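Mite allergen Der p 5 (Dermatophagoides pteronyssinus, PDB 3MQ1) is an IgE-binding dust mite allergen of the group 5 family that forms homodimers and larger assemblies, its physiological role being unclear. Local coordinates at residues G58-D61 with R62-Q65. Sequence-based numbering, arbitrary orientation.
With PO4 (phosphate ion), chain U.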
ATOM      1  N   GLY B  58     -23.145   3.634 -15.185  1.00 56.22           N
ATOM      2  CA  GLY B  58     -23.397   2.625 -16.194  1.00 49.35           C
ATOM      3  C   GLY B  58     -22.449   2.768 -17.366  1.00 55.26           C
ATOM      4  O   GLY B  58     -21.989   1.777 -17.931  1.00 64.73           O
ATOM      5  N   VAL B  59     -22.153   4.011 -17.729  1.00 45.17           N
ATOM      6  CA  VAL B  59     -21.219   4.292 -18.812  1.00 36.19           C
ATOM      7  C   VAL B  59     -19.799   3.927 -18.393  1.00 47.22           C
ATOM      8  O   VAL B  59     -19.030   3.373 -19.177  1.00 52.32           O
ATOM      9  CB  VAL B  59     -21.257   5.776 -19.221  1.00 36.16           C
ATOM     10  CG1 VAL B  59     -20.276   6.041 -20.352  1.00 46.63           C
ATOM     11  CG2 VAL B  59     -22.668   6.177 -19.625  1.00 30.64           C
ATOM     12  N   LEU B  60     -19.462   4.240 -17.145  1.00 44.40           N
ATOM     13  CA  LEU B  60     -18.139   3.952 -16.606  1.00 34.67           C
ATOM     14  C   LEU B  60     -17.898   2.452 -16.494  1.00 45.02           C
ATOM     15  O   LEU B  60     -16.764   1.986 -16.598  1.00 54.10           O
ATOM     16  CB  LEU B  60     -17.965   4.616 -15.239  1.00 33.37           C
ATOM     17  CG  LEU B  60     -18.004   6.144 -15.238  1.00 40.08           C
ATOM     18  CD1 LEU B  60     -17.981   6.683 -13.818  1.00 25.60           C
ATOM     19  CD2 LEU B  60     -16.849   6.706 -16.051  1.00 33.95           C
ATOM     20  N   ASP B  61     -18.972   1.699 -16.276  1.00 49.12           N
ATOM     21  CA  ASP B  61     -18.887   0.245 -16.200  1.00 56.62           C
ATOM     22  C   ASP B  61     -18.623  -0.350 -17.577  1.00 69.21           C
ATOM     23  O   ASP B  61     -17.870  -1.314 -17.714  1.00 71.99           O
ATOM     24  CB  ASP B  61     -20.173  -0.339 -15.613  1.00 63.66           C
ATOM     25  CG  ASP B  61     -20.266  -0.153 -14.111  1.00 65.82           C
ATOM     26  OD1 ASP B  61     -19.208  -0.011 -13.463  1.00 55.83           O
ATOM     27  OD2 ASP B  61     -21.396  -0.156 -13.579  1.00 74.01           O
ATOM     28  N   ARG B  62     -19.248   0.233 -18.594  1.00 65.66           N
ATOM     29  CA  ARG B  62     -19.075  -0.216 -19.969  1.00 54.20           C
ATOM     30  C   ARG B  62     -17.658   0.062 -20.455  1.00 50.18           C
ATOM     31  O   ARG B  62     -17.030  -0.786 -21.089  1.00 47.61           O
ATOM     32  CB  ARG B  62     -20.084   0.478 -20.884  1.00 68.96           C
ATOM     33  CG  ARG B  62     -21.534   0.209 -20.524  1.00 83.07           C
ATOM     34  CD  ARG B  62     -22.463   1.216 -21.181  1.00109.76           C
ATOM     35  NE  ARG B  62     -23.848   1.025 -20.768  1.00127.77           N
ATOM     36  CZ  ARG B  62     -24.842   1.853 -21.073  1.00140.70           C
ATOM     37  NH1 ARG B  62     -24.605   2.942 -21.795  1.00142.07           N
ATOM     38  NH2 ARG B  62     -26.071   1.594 -20.652  1.00145.11           N
ATOM     39  N   LEU B  63     -17.163   1.258 -20.152  1.00 48.20           N
ATOM     40  CA  LEU B  63     -15.823   1.667 -20.557  1.00 47.68           C
ATOM     41  C   LEU B  63     -14.759   0.727 -20.007  1.00 49.19           C
ATOM     42  O   LEU B  63     -13.797   0.393 -20.698  1.00 49.67           O
ATOM     43  CB  LEU B  63     -15.543   3.097 -20.097  1.00 45.08           C
ATOM     44  CG  LEU B  63     -16.387   4.192 -20.747  1.00 31.21           C
ATOM     45  CD1 LEU B  63     -16.168   5.526 -20.051  1.00 35.98           C
ATOM     46  CD2 LEU B  63     -16.073   4.297 -22.231  1.00 26.19           C
ATOM     47  N   MET B  64     -14.935   0.305 -18.760  1.00 45.75           N
ATOM     48  CA  MET B  64     -13.981  -0.587 -18.111  1.00 49.91           C
ATOM     49  C   MET B  64     -13.918  -1.941 -18.811  1.00 58.65           C
ATOM     50  O   MET B  64     -12.961  -2.695 -18.639  1.00 62.04           O
ATOM     51  CB  MET B  64     -14.342  -0.775 -16.635  1.00 46.03           C
ATOM     52  CG  MET B  64     -14.249   0.495 -15.808  1.00 60.49           C
ATOM     53  SD  MET B  64     -14.761   0.254 -14.094  1.00 79.90           S
ATOM     54  CE  MET B  64     -13.570  -0.968 -13.552  1.00189.53           C
ATOM     55  N   GLN B  65     -14.944  -2.241 -19.601  1.00 58.00           N
ATOM     56  CA  GLN B  65     -15.020  -3.516 -20.304  1.00 52.03           C
ATOM     57  C   GLN B  65     -14.217  -3.495 -21.600  1.00 56.50           C
ATOM     58  O   GLN B  65     -14.036  -4.527 -22.245  1.00 46.04           O
ATOM     59  CB  GLN B  65     -16.479  -3.883 -20.587  1.00 42.41           C
ATOM     60  CG  GLN B  65     -17.347  -3.954 -19.342  1.00 76.85           C
ATOM     61  CD  GLN B  65     -18.797  -4.266 -19.657  1.00 95.66           C
ATOM     62  OE1 GLN B  65     -19.119  -4.736 -20.747  1.00108.29           O
ATOM     63  NE2 GLN B  65     -19.678  -4.009 -18.699  1.00 98.23           N
TER
HETATM   64  P   PO4 U 213     -27.286   4.727 -19.329  1.00193.96           P
HETATM   65  O1  PO4 U 213     -26.982   3.850 -18.137  1.00191.94           O
HETATM   66  O2  PO4 U 213     -26.280   5.850 -19.395  1.00198.74           O
HETATM   67  O3  PO4 U 213     -27.191   3.920 -20.600  1.00199.62           O
HETATM   68  O4  PO4 U 213     -28.678   5.295 -19.196  1.00189.67           O
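The guanidinium of Arg-62 has the backbone carbon of Gly-58 over one face and phosphate O3 at its edge, near its plane, while CG2 of Val-59 approaches obliquely. Both terminal nitrogens converge on that one oxygen: NH2 donates to O3 at 2.6 Å, and NH1 makes a weak bond to the same atom, with an N-H...O angle of 123°. With CG anti to the carbonyl carbon (chi1 -60°) and the chain extended beyond it, the side chain runs back over the Gly-58 carbonyl, Arg-62 CG lying 3.1 Å from Gly-58 O. The i to i+4 backbone bonds of the helix run on through Arg-62, Leu-63 and Met-64, the one from Leu-63 N to Val-59 O being 3.0 Å long. Val-59 and Leu-63 lie side by side, CG1 to CD1 4.2 Å, and Leu-60 CD2 meets the same Leu-63 methyl. Val-59 packs on Gly-55 of the second subunit, and Leu-60 and Leu-63 on its Met-52; Leu-60, Leu-63 and Met-64 also touch helix 71-99, where Lys-81 forms a salt bridge with Asp-61 OD1. The end of helix 36-63 thus combines an apolar side with an exposed arginine whose charge is probably partly balanced by a phosphate likely taken from the crystallisation liquor.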